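Local structure of ribonucleotide monophosphatase NagD (Escherichia coli, 2C4N) at residues G84-V89 / T105-N110; A138-T143 / R169-V174; G12-D17 / N54-A59. The protein removes phosphate from nucleotides, releasing ribonucleosides from ribonucleoside 5'-phosphates with the help of magnesium, as a member of the haloacid dehalogenase superfamily. One frame throughout, in Å; residues are numbered along the deposited sequence.

Interaction 1 (G84-V89 / T105-N110); sequences GKKAYV and TITDVN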
# COMPACT_ATOMS: atom_id res chain seq x y z
N GLY A 84 -13.93 29.17 4.90
CA GLY A 84 -13.29 28.77 6.14
C GLY A 84 -11.91 29.40 6.13
O GLY A 84 -11.19 29.32 5.14
N LYS A 85 -11.54 30.04 7.23
CA LYS A 85 -10.24 30.68 7.31
C LYS A 85 -9.52 30.39 8.61
O LYS A 85 -8.75 31.22 9.10
CB LYS A 85 -10.40 32.20 7.12
CG LYS A 85 -10.73 32.61 5.69
CD LYS A 85 -9.64 32.13 4.74
CE LYS A 85 -9.96 32.46 3.29
NZ LYS A 85 -9.17 33.61 2.76
N LYS A 86 -9.78 29.22 9.17
CA LYS A 86 -9.13 28.79 10.41
C LYS A 86 -8.36 27.52 10.11
O LYS A 86 -8.92 26.56 9.56
CB LYS A 86 -10.16 28.53 11.50
CG LYS A 86 -10.70 29.78 12.16
CD LYS A 86 -11.52 29.43 13.40
CE LYS A 86 -11.87 30.68 14.20
NZ LYS A 86 -12.73 31.63 13.42
N ALA A 87 -7.08 27.49 10.46
CA ALA A 87 -6.28 26.32 10.19
C ALA A 87 -5.25 26.00 11.26
O ALA A 87 -4.69 26.89 11.89
CB ALA A 87 -5.57 26.48 8.85
N TYR A 88 -5.03 24.70 11.47
CA TYR A 88 -4.00 24.27 12.40
C TYR A 88 -2.87 23.97 11.43
O TYR A 88 -3.02 23.14 10.52
CB TYR A 88 -4.41 23.00 13.15
CG TYR A 88 -3.27 22.45 13.97
CD1 TYR A 88 -2.64 21.26 13.61
CD2 TYR A 88 -2.78 23.15 15.07
CE1 TYR A 88 -1.54 20.79 14.32
CE2 TYR A 88 -1.68 22.69 15.79
CZ TYR A 88 -1.06 21.51 15.40
OH TYR A 88 0.04 21.07 16.09
N VAL A 89 -1.74 24.65 11.60
CA VAL A 89 -0.63 24.47 10.69
C VAL A 89 0.59 23.78 11.29
O VAL A 89 1.03 24.11 12.39
CB VAL A 89 -0.18 25.83 10.10
CG1 VAL A 89 0.97 25.63 9.12
CG2 VAL A 89 -1.35 26.51 9.41
N THR A 105 -6.51 32.52 10.11
CA THR A 105 -6.28 32.59 11.54
C THR A 105 -5.66 31.22 11.79
O THR A 105 -6.21 30.20 11.34
CB THR A 105 -7.60 32.71 12.33
OG1 THR A 105 -8.12 34.05 12.22
CG2 THR A 105 -7.38 32.38 13.81
N ILE A 106 -4.52 31.18 12.46
CA ILE A 106 -3.87 29.91 12.73
C ILE A 106 -4.20 29.57 14.17
O ILE A 106 -3.86 30.31 15.09
CB ILE A 106 -2.35 30.03 12.49
CG1 ILE A 106 -2.11 30.36 11.01
CG2 ILE A 106 -1.64 28.73 12.87
CD1 ILE A 106 -0.66 30.39 10.59
N THR A 107 -4.88 28.44 14.36
CA THR A 107 -5.33 28.05 15.69
C THR A 107 -5.47 26.55 15.88
O THR A 107 -5.60 25.80 14.91
CB THR A 107 -6.72 28.67 15.97
OG1 THR A 107 -7.23 28.20 17.22
CG2 THR A 107 -7.69 28.29 14.86
N ASP A 108 -5.44 26.12 17.13
CA ASP A 108 -5.61 24.71 17.44
C ASP A 108 -6.98 24.56 18.12
O ASP A 108 -7.23 23.61 18.87
CB ASP A 108 -4.48 24.19 18.34
CG ASP A 108 -4.42 24.88 19.68
OD1 ASP A 108 -5.21 25.82 19.91
OD2 ASP A 108 -3.57 24.48 20.50
N VAL A 109 -7.85 25.53 17.84
CA VAL A 109 -9.22 25.54 18.36
C VAL A 109 -10.19 25.54 17.19
O VAL A 109 -10.27 26.51 16.44
CB VAL A 109 -9.49 26.79 19.23
CG1 VAL A 109 -10.93 26.76 19.73
CG2 VAL A 109 -8.53 26.84 20.39
N ASN A 110 -10.92 24.44 17.03
CA ASN A 110 -11.90 24.31 15.95
C ASN A 110 -11.39 24.76 14.58
O ASN A 110 -12.00 25.61 13.93
CB ASN A 110 -13.18 25.07 16.29
CG ASN A 110 -13.83 24.57 17.57
OD1 ASN A 110 -14.10 23.38 17.72
ND2 ASN A 110 -14.10 25.49 18.49

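Interaction 2 (A138-T143 / R169-V174); sequences ARFIAT and RKPFYV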
# COMPACT_ATOMS: atom_id res chain seq x y z
N ALA A 138 -11.38 17.63 9.88
CA ALA A 138 -10.73 18.81 9.34
C ALA A 138 -10.23 18.53 7.92
O ALA A 138 -9.84 17.41 7.61
CB ALA A 138 -9.56 19.21 10.23
N ARG A 139 -10.26 19.55 7.06
CA ARG A 139 -9.79 19.38 5.69
C ARG A 139 -8.26 19.28 5.72
O ARG A 139 -7.56 20.21 6.14
CB ARG A 139 -10.28 20.55 4.83
CG ARG A 139 -11.81 20.57 4.71
CD ARG A 139 -12.35 21.86 4.09
NE ARG A 139 -11.93 22.04 2.70
CZ ARG A 139 -12.34 23.03 1.92
NH1 ARG A 139 -13.18 23.94 2.40
NH2 ARG A 139 -11.91 23.13 0.67
N PHE A 140 -7.76 18.13 5.27
CA PHE A 140 -6.33 17.79 5.27
C PHE A 140 -5.59 18.19 3.98
O PHE A 140 -5.78 17.58 2.92
CB PHE A 140 -6.24 16.27 5.52
CG PHE A 140 -4.87 15.78 5.94
CD1 PHE A 140 -3.87 16.65 6.35
CD2 PHE A 140 -4.62 14.41 5.94
CE1 PHE A 140 -2.62 16.16 6.76
CE2 PHE A 140 -3.38 13.90 6.35
CZ PHE A 140 -2.38 14.77 6.76
N ILE A 141 -4.75 19.22 4.08
CA ILE A 141 -3.98 19.73 2.94
C ILE A 141 -2.49 19.70 3.26
O ILE A 141 -2.08 20.01 4.38
CB ILE A 141 -4.33 21.22 2.64
CG1 ILE A 141 -5.85 21.43 2.66
CG2 ILE A 141 -3.74 21.62 1.31
CD1 ILE A 141 -6.59 20.66 1.59
N ALA A 142 -1.67 19.35 2.27
CA ALA A 142 -0.22 19.29 2.45
C ALA A 142 0.45 19.97 1.26
O ALA A 142 -0.02 19.86 0.13
CB ALA A 142 0.24 17.84 2.58
N THR A 143 1.56 20.66 1.51
CA THR A 143 2.25 21.37 0.44
C THR A 143 2.87 20.50 -0.66
O THR A 143 2.72 20.79 -1.84
CB THR A 143 3.35 22.32 1.00
OG1 THR A 143 4.31 21.57 1.75
CG2 THR A 143 2.72 23.38 1.88
N ARG A 169 -6.48 8.84 7.11
CA ARG A 169 -6.82 9.70 5.98
C ARG A 169 -5.58 10.28 5.31
O ARG A 169 -4.55 10.48 5.96
CB ARG A 169 -7.74 10.84 6.42
CG ARG A 169 -9.10 10.39 6.92
CD ARG A 169 -9.90 11.59 7.37
NE ARG A 169 -10.15 12.50 6.26
CZ ARG A 169 -10.37 13.81 6.39
NH1 ARG A 169 -10.37 14.37 7.59
NH2 ARG A 169 -10.59 14.55 5.31
N LYS A 170 -5.68 10.54 4.02
CA LYS A 170 -4.58 11.11 3.27
C LYS A 170 -4.87 12.56 2.91
O LYS A 170 -6.02 12.94 2.70
CB LYS A 170 -4.33 10.29 2.00
CG LYS A 170 -3.75 8.92 2.30
CD LYS A 170 -3.47 8.14 1.03
CE LYS A 170 -2.50 7.01 1.30
NZ LYS A 170 -2.29 6.17 0.08
N PRO A 171 -3.83 13.39 2.83
CA PRO A 171 -4.06 14.79 2.50
C PRO A 171 -4.09 15.01 1.00
O PRO A 171 -3.72 14.13 0.22
CB PRO A 171 -2.85 15.48 3.11
CG PRO A 171 -1.74 14.49 2.78
CD PRO A 171 -2.40 13.14 3.11
N PHE A 172 -4.53 16.19 0.62
CA PHE A 172 -4.52 16.59 -0.77
C PHE A 172 -3.18 17.30 -0.87
O PHE A 172 -2.96 18.30 -0.18
CB PHE A 172 -5.65 17.58 -1.07
CG PHE A 172 -5.56 18.19 -2.44
CD1 PHE A 172 -5.93 17.45 -3.56
CD2 PHE A 172 -5.08 19.48 -2.62
CE1 PHE A 172 -5.81 17.99 -4.84
CE2 PHE A 172 -4.96 20.02 -3.90
CZ PHE A 172 -5.32 19.28 -5.01
N TYR A 173 -2.28 16.77 -1.70
CA TYR A 173 -0.97 17.39 -1.88
C TYR A 173 -1.11 18.44 -2.98
O TYR A 173 -1.58 18.14 -4.08
CB TYR A 173 0.09 16.35 -2.29
CG TYR A 173 0.55 15.47 -1.15
CD1 TYR A 173 0.18 14.13 -1.08
CD2 TYR A 173 1.38 15.97 -0.15
CE1 TYR A 173 0.62 13.31 -0.04
CE2 TYR A 173 1.82 15.17 0.90
CZ TYR A 173 1.44 13.84 0.95
OH TYR A 173 1.88 13.06 1.99
N VAL A 174 -0.71 19.67 -2.67
CA VAL A 174 -0.83 20.76 -3.62
C VAL A 174 0.25 20.74 -4.70
O VAL A 174 -0.01 21.08 -5.85
CB VAL A 174 -0.78 22.13 -2.88
CG1 VAL A 174 -0.77 23.28 -3.88
CG2 VAL A 174 -1.97 22.25 -1.94

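Interaction 3 (G12-D17 / N54-A59); sequences GVLMHD and NRFATA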
# COMPACT_ATOMS: atom_id res chain seq x y z
N GLY A 12 17.85 20.76 -9.83
CA GLY A 12 18.22 19.76 -10.82
C GLY A 12 18.07 20.27 -12.24
O GLY A 12 18.35 19.56 -13.20
N VAL A 13 17.63 21.52 -12.37
CA VAL A 13 17.42 22.16 -13.66
C VAL A 13 18.19 23.48 -13.75
O VAL A 13 18.99 23.68 -14.66
CB VAL A 13 15.92 22.45 -13.90
CG1 VAL A 13 15.73 23.15 -15.24
CG2 VAL A 13 15.12 21.14 -13.85
N LEU A 14 17.94 24.37 -12.80
CA LEU A 14 18.59 25.67 -12.78
C LEU A 14 19.64 25.73 -11.68
O LEU A 14 20.65 26.42 -11.81
CB LEU A 14 17.54 26.77 -12.54
CG LEU A 14 16.46 26.91 -13.63
CD1 LEU A 14 15.43 27.96 -13.23
CD2 LEU A 14 17.12 27.29 -14.94
N MET A 15 19.38 25.01 -10.61
CA MET A 15 20.28 24.94 -9.47
C MET A 15 20.64 23.51 -9.04
O MET A 15 19.82 22.66 -9.00
CB MET A 15 19.71 25.68 -8.28
CG MET A 15 19.39 27.08 -8.54
SD MET A 15 20.75 28.18 -8.75
CE MET A 15 21.12 28.27 -7.20
N HIS A 16 21.89 23.32 -8.67
CA HIS A 16 22.27 22.25 -7.81
C HIS A 16 22.65 22.76 -6.46
O HIS A 16 23.68 23.28 -6.24
CB HIS A 16 23.38 21.40 -8.37
CG HIS A 16 23.00 20.64 -9.59
ND1 HIS A 16 23.68 20.77 -10.77
CD2 HIS A 16 22.04 19.74 -9.82
CE1 HIS A 16 23.15 19.98 -11.67
NE2 HIS A 16 22.14 19.36 -11.12
N ASP A 17 21.69 22.58 -5.59
CA ASP A 17 21.72 23.20 -4.34
C ASP A 17 21.92 24.69 -4.46
O ASP A 17 21.12 25.40 -4.95
CB ASP A 17 22.87 22.62 -3.56
CG ASP A 17 22.48 22.16 -2.28
OD1 ASP A 17 22.54 22.95 -1.31
OD2 ASP A 17 22.10 20.97 -2.23
N ASN A 54 17.60 35.76 -3.72
CA ASN A 54 18.89 35.89 -3.12
C ASN A 54 19.80 34.68 -3.35
O ASN A 54 20.95 34.81 -3.62
CB ASN A 54 18.80 36.22 -1.66
CG ASN A 54 18.22 37.57 -1.41
OD1 ASN A 54 18.10 38.34 -2.31
ND2 ASN A 54 17.88 37.85 -0.19
N ARG A 55 19.21 33.50 -3.22
CA ARG A 55 19.93 32.25 -3.46
C ARG A 55 20.44 32.23 -4.90
O ARG A 55 21.59 31.86 -5.16
CB ARG A 55 19.00 31.07 -3.20
CG ARG A 55 19.56 29.71 -3.60
CD ARG A 55 18.49 28.63 -3.43
NE ARG A 55 18.86 27.36 -4.04
CZ ARG A 55 17.99 26.39 -4.30
NH1 ARG A 55 16.71 26.55 -3.99
NH2 ARG A 55 18.39 25.26 -4.87
N PHE A 56 19.58 32.62 -5.84
CA PHE A 56 19.95 32.65 -7.25
C PHE A 56 21.03 33.69 -7.52
O PHE A 56 22.00 33.43 -8.24
CB PHE A 56 18.72 32.97 -8.12
CG PHE A 56 17.97 31.75 -8.60
CD1 PHE A 56 17.48 30.81 -7.70
CD2 PHE A 56 17.75 31.56 -9.96
CE1 PHE A 56 16.78 29.68 -8.15
CE2 PHE A 56 17.06 30.44 -10.42
CZ PHE A 56 16.57 29.50 -9.51
N ALA A 57 20.87 34.87 -6.94
CA ALA A 57 21.83 35.95 -7.12
C ALA A 57 23.19 35.57 -6.53
O ALA A 57 24.23 35.89 -7.11
CB ALA A 57 21.31 37.23 -6.46
N THR A 58 23.18 34.89 -5.39
CA THR A 58 24.42 34.46 -4.76
C THR A 58 25.14 33.50 -5.70
O THR A 58 26.37 33.45 -5.74
CB THR A 58 24.13 33.73 -3.42
OG1 THR A 58 23.50 34.63 -2.51
CG2 THR A 58 25.43 33.21 -2.81
N ALA A 59 24.36 32.75 -6.47
CA ALA A 59 24.90 31.78 -7.42
C ALA A 59 25.22 32.41 -8.77
O ALA A 59 25.66 31.73 -9.70
CB ALA A 59 23.92 30.63 -7.61

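Interaction 1 (G84-V89 / T105-N110)
Three backbone hydrogen bonds join Lys-85 and Ala-87 to Thr-105 and Thr-107. Thr-105 N donates to Lys-85 O at 2.8 Å, with an angle of 162° at the hydrogen. Thr-105 O accepts from Ala-87 N at 3.0 Å. Ala-87 O then accepts from Thr-107 N at 2.9 Å. The same Ala-87 O also receives a CA-H...O contact from Ile-106 CA at 3.2 Å. Lys-86 and Tyr-88 turn their backbone groups to the other side, where they bond to Asp-112, Phe-113 and Ile-115. Strand 86-90 is therefore paired along both edges by the broken strand 105-116. The pairing is parallel and belongs to a beta-alpha-beta unit, with helix 94-101 as the crossover. Beyond the paired residues, Thr-107 makes an ST turn. Its OG1 is anti to its own N (chi1 175°) and sits next to the carbonyl carbon, where it accepts from Val-109 N at 2.8 Å. Asp-108 OD2 forms a salt bridge with Lys-129, and Lys-85 NZ donates to Ala-102 O. The Tyr-88 ring takes Thr-107 O at its edge, and Tyr-88 CD2 lies 3.8 Å from Asp-108 CB. On the side facing helix 94-101, Val-89 CG2 touches Ile-106 CD1 at 4.1 Å.

Interaction 2 (A138-T143 / R169-V174)
Val-174 N donates to Ala-142 O at 2.9 Å. Ala-142 N reaches Phe-172 O at 3.0 Å, and Phe-172 N reaches Phe-140 O at 3.0 Å. These bonds pair parallel strands 139-142 and 172-173 of a beta-alpha-beta unit whose crossover is helix 156-167. Before the strands begin, Arg-169 bends at chi3 (62°) and brings NH1 to Ala-138 O at 3.1 Å. The stronger partner of this NH1 is Val-134 O, outside the two segments. Packing centres on a CH-pi contact: Pro-171 CB stands 3.3 Å from the centre of the Phe-140 ring, 6° off its normal. The edge of that ring meets Arg-169 O, a buried carbonyl oxygen with no hydrogen-bond partner. Ala-142 CB fits against Tyr-173 CD2 at 3.5 Å. On the face of Ile-141 and Phe-172, Ile-141 CG2 meets Val-174 CG2 at 3.8 Å. Pro-234 of the second subunit packs on Ile-141 and Phe-172. The side chain of Tyr-173 lies about 7 Å from that of Asp-146, which probably sets substrate specificity. Phe-172 and Val-174 supply the N-H groups on the 169-174 side, and Ala-142 supplies the one on the other; Pro-171 has no N-H to give and contributes its ring to the packing.

Interaction 3 (G12-D17 / N54-A59)
The hairpin of strands 15-16 and 19-20, just after the Asp-9/Asp-11 magnesium site, is consistent with the flap of the haloacid dehalogenase fold. Here it meets the C-terminal end of helix 49-58. Arg-55, which probably orients Asp-11 for proton transfer, reaches across in an extended chain, with CG anti to its N (chi1 172°). The edge of its guanidinium grips a single backbone oxygen side-on. Arg-55 NH2 donates to Asp-17 O at 2.7 Å, and Arg-55 NE donates to the same Asp-17 O at 3.1 Å. Both come from one face of the carbonyl plane. NH2 also makes a salt bridge to Asp-11 OD1, so Asp-17 O probably helps to place the group that meets Asp-11. Beside Arg-55, Met-15 bends at chi2 (-71°) and chi3, which carries its SD over the face of the Phe-56 ring, 4.3 Å from the ring centre and 9° off the normal, a Met-aromatic contact. Met-15 CE continues to Ala-59 CB at 3.7 Å. Leu-14 CD1 comes to the ring edge, 4.1 Å from Phe-56 CE2. Leu-40 of strand 38-42 packs on Leu-14 and Phe-56. Phe-68 meets the Phe-56 ring edge-to-face, and helix 24-33 contacts Leu-14 through Ala-24 and Leu-28.

How the interactions relate
From the N terminus, interaction 3 closes first. Its loop runs from 12-17 to 54-59 and contains strand 19-20, helix 24-33, strand 38-42 and the first half of helix 49-58. It ties the hairpin beside the metal site to the last of these helices. Interaction 1 then closes a short loop around helix 94-101, and interaction 2 a longer one around helix 156-167. The three loops follow in series; none nests in or crosses another. Interactions 1 and 2 build the two ends of one four-stranded parallel sheet, where strands 105-116 and 139-142 are neighbours. Their centres are 14 Å apart. Interaction 3 lies apart from that sheet, with its nearest atoms about 15 Å from interaction 2.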